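Local coordinates for probable transcriptional regulator (Pseudomonas aeruginosa PAO1, PDB 2GEN), which probably binds DNA as a TetR-family transcriptional regulator, a dimeric all-helical protein with a predicted helix-turn-helix motif, at residues A[84-87]-A[88-92]; A[119-122]-A[123-127]; A[188-191]-A[192-195]. All coordinates share one frame; numbering follows the deposited sequence.

In the fold
The three contacts follow one another along an all-helical chain, each within one helix or at its end: contact 1 in helix 80-97, contact 2 near the start of helix 118-141, contact 3 where helix 181-192 runs out. Contacts 1 and 3, centres 14 Å apart, touch where V84 and V88 pack on A188 and W189, so helices 80-97 and 181-192 lie against each other. Contact 2 stands apart, its centre 21 Å from that of contact 1 and 29 Å from that of contact 3, packed on helices 51-76 and 99-114. All belong to the helices behind the predicted DNA-binding motif; contact 3 reaches the second subunit, consistent with a dimerising C-terminal part.

Contact 1. Residues A[84-87]-A[88-92]; sequences VRLL and VTSYI
S90 turns its hydroxyl back along the helix onto the carbonyl of L86, one turn earlier. With OG beside its own backbone N (chi1 -63°), S90 OG donates to L86 O at 2.8 Å, while S90 N reaches L86 O at 3.0 Å from the opposite face of the carbonyl plane. Two donors of one residue thus grip a single acceptor. L86 leaves the backbone away from residues 88-92, but with CG anti to its backbone N (chi1 180°) L86 CD1 comes within 3.4 Å of S90 OG. A different pattern surrounds R85 O. T89 N meets R85 O at 2.8 Å in a nearly straight bond (172°), and T89 CG2 lies 3.5 Å from the same oxygen; V88 N adds a weak bond. This is the middle of helix 80-97, largely packed into the bundle that makes up the C-terminal part of TetR-family folds. The turn is somewhat open here: V88 N, 3.6 Å from V84 O, and Y91 N, 3.7 Å from L87 O, do not form the usual helical bonds, and L87 O accepts from Y66 OH of helix 51-76. The R85 guanidinium extends to a salt bridge with E182, and the Y91 ring meets H162 edge-to-face.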
# COMPACT_ATOMS: atom_id res chain seq x y z
N VAL A 84 19.72 4.29 6.52
CA VAL A 84 18.31 4.51 6.53
C VAL A 84 17.87 5.24 5.26
O VAL A 84 16.96 4.82 4.57
CB VAL A 84 17.92 5.30 7.78
CG1 VAL A 84 16.47 5.73 7.70
CG2 VAL A 84 18.05 4.38 9.01
N ARG A 85 18.60 6.29 4.93
CA ARG A 85 18.25 7.08 3.71
C ARG A 85 18.23 6.19 2.48
O ARG A 85 17.39 6.37 1.62
CB ARG A 85 19.21 8.22 3.48
CG ARG A 85 19.08 9.42 4.47
CD ARG A 85 20.26 10.38 4.28
NE ARG A 85 20.24 10.93 2.92
CZ ARG A 85 19.51 11.98 2.53
NH1 ARG A 85 18.77 12.69 3.39
NH2 ARG A 85 19.56 12.37 1.25
N LEU A 86 19.20 5.27 2.37
CA LEU A 86 19.34 4.35 1.25
C LEU A 86 18.09 3.53 1.02
O LEU A 86 17.72 3.30 -0.13
CB LEU A 86 20.59 3.45 1.48
CG LEU A 86 20.80 2.44 0.35
CD1 LEU A 86 21.37 3.16 -0.88
CD2 LEU A 86 21.76 1.39 0.90
N LEU A 87 17.44 3.04 2.09
CA LEU A 87 16.20 2.28 1.92
C LEU A 87 15.16 3.12 1.18
O LEU A 87 14.43 2.59 0.36
CB LEU A 87 15.65 1.87 3.28
CG LEU A 87 16.56 0.87 4.05
CD1 LEU A 87 16.16 0.76 5.53
CD2 LEU A 87 16.48 -0.51 3.41
N VAL A 88 15.14 4.41 1.48
CA VAL A 88 14.14 5.31 0.89
C VAL A 88 14.53 5.78 -0.51
O VAL A 88 13.74 5.60 -1.44
CB VAL A 88 13.89 6.51 1.77
CG1 VAL A 88 12.87 7.56 1.10
CG2 VAL A 88 13.28 6.03 3.12
N THR A 89 15.73 6.35 -0.63
CA THR A 89 16.11 6.86 -2.02
C THR A 89 16.14 5.72 -3.05
O THR A 89 15.83 5.96 -4.20
CB THR A 89 17.45 7.59 -2.01
OG1 THR A 89 18.49 6.67 -1.64
CG2 THR A 89 17.42 8.72 -1.01
N SER A 90 16.54 4.50 -2.67
CA SER A 90 16.58 3.40 -3.62
C SER A 90 15.20 3.09 -4.17
O SER A 90 15.03 2.84 -5.36
CB SER A 90 17.25 2.15 -3.01
OG SER A 90 18.58 2.43 -2.70
N TYR A 91 14.19 3.13 -3.28
CA TYR A 91 12.85 2.81 -3.71
C TYR A 91 12.29 3.92 -4.61
O TYR A 91 11.81 3.63 -5.71
CB TYR A 91 11.94 2.58 -2.49
CG TYR A 91 10.57 2.26 -2.96
CD1 TYR A 91 10.31 1.04 -3.62
CD2 TYR A 91 9.53 3.19 -2.81
CE1 TYR A 91 9.01 0.75 -4.09
CE2 TYR A 91 8.25 2.90 -3.27
CZ TYR A 91 8.00 1.70 -3.90
OH TYR A 91 6.74 1.42 -4.38
N ILE A 92 12.43 5.17 -4.19
CA ILE A 92 11.87 6.31 -4.91
C ILE A 92 12.55 6.37 -6.30
O ILE A 92 11.88 6.42 -7.31
CB ILE A 92 12.05 7.61 -4.11
CG1 ILE A 92 11.12 7.59 -2.88
CG2 ILE A 92 11.78 8.85 -5.05
CD1 ILE A 92 9.66 7.53 -3.20

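Contact 2. Residues A[119-122]-A[123-127]; sequences ERLR and ADNQA
The guanidinium of R120 and the carboxylate of D124, whose stem touches R120 O, are joined through a water at the guanidinium edge. This water lies in the guanidinium plane, accepts from R120 NH2 at 3.2 Å and donates to D124 OD2 at 2.7 Å. The opposite charges remain apart, R120 NE and D124 OD2 being 5.5 Å from each other, so the water bridges groups whose direct attraction is probably weak. The carboxylate carbon D124 CG lies back against the preceding turn, 3.2 Å from R120 O. The amide of N125 is a second flat group that takes part. L121 and N125 cross obliquely, and the methyl CD1 of L121 is 3.6 Å from both OD1 and ND2 of N125, so it meets the two ends of the amide equally. N125 CG sits anti to its carbonyl carbon (chi1 -75°), a torsion that folds the amide back over the turn and brings N125 CG to 3.2 Å from L121 O. The polar ends are engaged beyond the segment: N125 OD1 accepts from R109 NH2, and R120 NH1 forms a salt bridge with E57, close to the like-charged R53. Below the side chains the backbone is regular, with A123, D124, N125 and Q126 each donating to the carbonyl four residues back; N125 N to L121 O, at 2.8 Å and 169°, is the straightest. L121 is buried between helices 51-76 and 99-114, whereas E119, R122, A123 and Q126 lie on the exposed side. Such a split between one buried face and an exposed, largely polar outer face is characteristic of an amphipathic surface helix, here the first turns of helix 118-141, with water-bridged R120 and D124 as an i, i+4 pair of opposite charges.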
# COMPACT_ATOMS: atom_id res chain seq x y z
N GLU A 119 7.08 -20.32 -3.76
CA GLU A 119 8.20 -20.76 -2.93
C GLU A 119 9.41 -19.87 -3.13
O GLU A 119 10.10 -19.48 -2.16
CB GLU A 119 8.57 -22.21 -3.28
CG GLU A 119 7.66 -23.26 -2.63
CD GLU A 119 6.30 -23.45 -3.33
OE1 GLU A 119 6.08 -22.93 -4.46
OE2 GLU A 119 5.45 -24.17 -2.74
N ARG A 120 9.67 -19.53 -4.40
CA ARG A 120 10.80 -18.68 -4.74
C ARG A 120 10.59 -17.28 -4.22
O ARG A 120 11.55 -16.64 -3.77
CB ARG A 120 11.01 -18.63 -6.23
CG ARG A 120 11.86 -19.76 -6.74
CD ARG A 120 11.93 -19.72 -8.24
NE ARG A 120 12.59 -18.51 -8.73
CZ ARG A 120 12.60 -18.12 -10.00
NH1 ARG A 120 11.99 -18.85 -10.95
NH2 ARG A 120 13.22 -16.99 -10.34
N LEU A 121 9.35 -16.80 -4.30
CA LEU A 121 9.00 -15.49 -3.74
C LEU A 121 9.28 -15.47 -2.22
O LEU A 121 9.91 -14.52 -1.72
CB LEU A 121 7.54 -15.11 -4.06
CG LEU A 121 6.96 -13.80 -3.49
CD1 LEU A 121 7.91 -12.58 -3.70
CD2 LEU A 121 5.55 -13.50 -4.00
N ARG A 122 8.87 -16.51 -1.51
CA ARG A 122 9.13 -16.60 -0.06
C ARG A 122 10.63 -16.60 0.26
O ARG A 122 11.07 -15.88 1.18
CB ARG A 122 8.46 -17.83 0.58
CG ARG A 122 6.95 -17.77 0.69
CD ARG A 122 6.40 -19.09 1.32
NE ARG A 122 7.03 -19.40 2.62
CZ ARG A 122 6.73 -18.82 3.78
NH1 ARG A 122 5.81 -17.86 3.85
NH2 ARG A 122 7.36 -19.19 4.89
N ALA A 123 11.40 -17.42 -0.46
CA ALA A 123 12.85 -17.50 -0.28
C ALA A 123 13.55 -16.16 -0.61
O ALA A 123 14.46 -15.71 0.13
CB ALA A 123 13.42 -18.62 -1.14
N ASP A 124 13.13 -15.52 -1.71
CA ASP A 124 13.67 -14.20 -2.09
C ASP A 124 13.36 -13.19 -1.00
O ASP A 124 14.27 -12.47 -0.56
CB ASP A 124 13.09 -13.70 -3.43
CG ASP A 124 13.72 -14.38 -4.62
OD1 ASP A 124 14.52 -15.32 -4.41
OD2 ASP A 124 13.40 -13.98 -5.77
N ASN A 125 12.09 -13.11 -0.60
CA ASN A 125 11.67 -12.21 0.48
C ASN A 125 12.50 -12.45 1.76
O ASN A 125 12.97 -11.49 2.40
CB ASN A 125 10.20 -12.42 0.85
CG ASN A 125 9.24 -11.84 -0.16
OD1 ASN A 125 8.01 -12.32 -0.12
ND2 ASN A 125 9.58 -10.97 -0.96
N GLN A 126 12.68 -13.72 2.12
CA GLN A 126 13.49 -14.06 3.31
C GLN A 126 14.95 -13.55 3.19
O GLN A 126 15.51 -12.99 4.16
CB GLN A 126 13.45 -15.59 3.53
CG GLN A 126 14.17 -16.15 4.76
CD GLN A 126 13.77 -17.64 5.01
OE1 GLN A 126 13.48 -18.38 4.05
NE2 GLN A 126 13.72 -18.06 6.29
N ALA A 127 15.56 -13.76 2.04
CA ALA A 127 16.94 -13.33 1.81
C ALA A 127 17.02 -11.80 1.91
O ALA A 127 17.96 -11.25 2.50
CB ALA A 127 17.46 -13.79 0.44
O HOH W 1 14.28 -14.93 -8.18

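Contact 3. Residues A[188-191]-A[192-195]; sequences AWDS and VRAA
R193 folds back over W189 at the C-terminal end of helix 181-192, a helix that also meets the second subunit, consistent with its being part of the helical dimer interface of TetR-family proteins. R193 is the first residue to leave helical backbone angles, yet its N still closes the last turn on W189 O at 2.9 Å. Its CG lies between backbone N and carbonyl carbon (chi1 70°), which sends the extended chain back across the indole at about a right angle. R193 CB makes a CH-pi contact, 3.5 Å from the centroid of the W189 six-membered ring and 8° off its normal. R193 CD follows over the same face toward the rim, 3.4 Å from W189 NE1. The guanidinium then reaches D190, which points the same way alongside it: R193 NE donates to D190 OD1 at 2.8 Å in a salt bridge, on the anti side of the carboxylate. D190 OD2 is held by Q186 NE2, so both carboxylate oxygens have a partner. S191 hydrogen-bonds through OG to S191 OG of the second subunit. V192 is buried against F153, V156 and V157 of helix 150-169. V192 N bonds to A188 O at 3.1 Å, and V192 CG2, pressed against the turn, lies 3.2 Å from that same oxygen, A188 O.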
# COMPACT_ATOMS: atom_id res chain seq x y z
N ALA A 188 12.41 9.91 7.09
CA ALA A 188 12.64 8.50 7.54
C ALA A 188 13.72 8.53 8.65
O ALA A 188 13.55 7.90 9.72
CB ALA A 188 13.11 7.64 6.35
N TRP A 189 14.83 9.19 8.38
CA TRP A 189 15.95 9.26 9.36
C TRP A 189 15.45 9.94 10.63
O TRP A 189 15.59 9.42 11.75
CB TRP A 189 17.14 10.03 8.78
CG TRP A 189 18.20 10.31 9.76
CD1 TRP A 189 18.73 11.54 10.04
CD2 TRP A 189 18.87 9.38 10.64
NE1 TRP A 189 19.71 11.46 11.02
CE2 TRP A 189 19.81 10.14 11.40
CE3 TRP A 189 18.79 7.99 10.83
CZ2 TRP A 189 20.66 9.55 12.35
CZ3 TRP A 189 19.66 7.43 11.80
CH2 TRP A 189 20.56 8.21 12.54
N ASP A 190 14.81 11.11 10.47
CA ASP A 190 14.31 11.78 11.67
C ASP A 190 13.27 10.99 12.49
O ASP A 190 13.21 11.15 13.73
CB ASP A 190 13.77 13.18 11.29
CG ASP A 190 14.88 14.14 11.02
OD1 ASP A 190 15.97 14.01 11.61
OD2 ASP A 190 14.64 15.09 10.24
N SER A 191 12.51 10.12 11.81
CA SER A 191 11.47 9.34 12.44
C SER A 191 12.05 8.21 13.26
O SER A 191 11.48 7.86 14.28
CB SER A 191 10.50 8.77 11.43
OG SER A 191 9.81 9.82 10.79
N VAL A 192 13.18 7.65 12.82
CA VAL A 192 13.69 6.45 13.52
C VAL A 192 14.92 6.73 14.36
O VAL A 192 15.28 5.87 15.20
CB VAL A 192 13.99 5.26 12.58
CG1 VAL A 192 12.73 4.73 11.91
CG2 VAL A 192 15.05 5.67 11.53
N ARG A 193 15.57 7.87 14.19
CA ARG A 193 16.79 8.13 14.97
C ARG A 193 16.47 8.35 16.47
O ARG A 193 15.36 8.76 16.83
CB ARG A 193 17.61 9.27 14.40
CG ARG A 193 16.97 10.64 14.57
CD ARG A 193 17.80 11.61 13.79
NE ARG A 193 17.25 12.96 13.89
CZ ARG A 193 17.58 13.82 14.85
NH1 ARG A 193 18.46 13.48 15.80
NH2 ARG A 193 17.02 15.02 14.88
N ALA A 194 17.44 7.99 17.32
CA ALA A 194 17.34 8.21 18.78
C ALA A 194 17.12 9.70 19.11
O ALA A 194 17.64 10.57 18.43
CB ALA A 194 18.61 7.72 19.46
N ALA A 195 16.36 9.95 20.18
CA ALA A 195 16.07 11.30 20.69
C ALA A 195 17.29 12.08 21.20
O ALA A 195 18.31 11.49 21.62
CB ALA A 195 15.00 11.22 21.78
O HOH W 2 12.90 9.80 16.22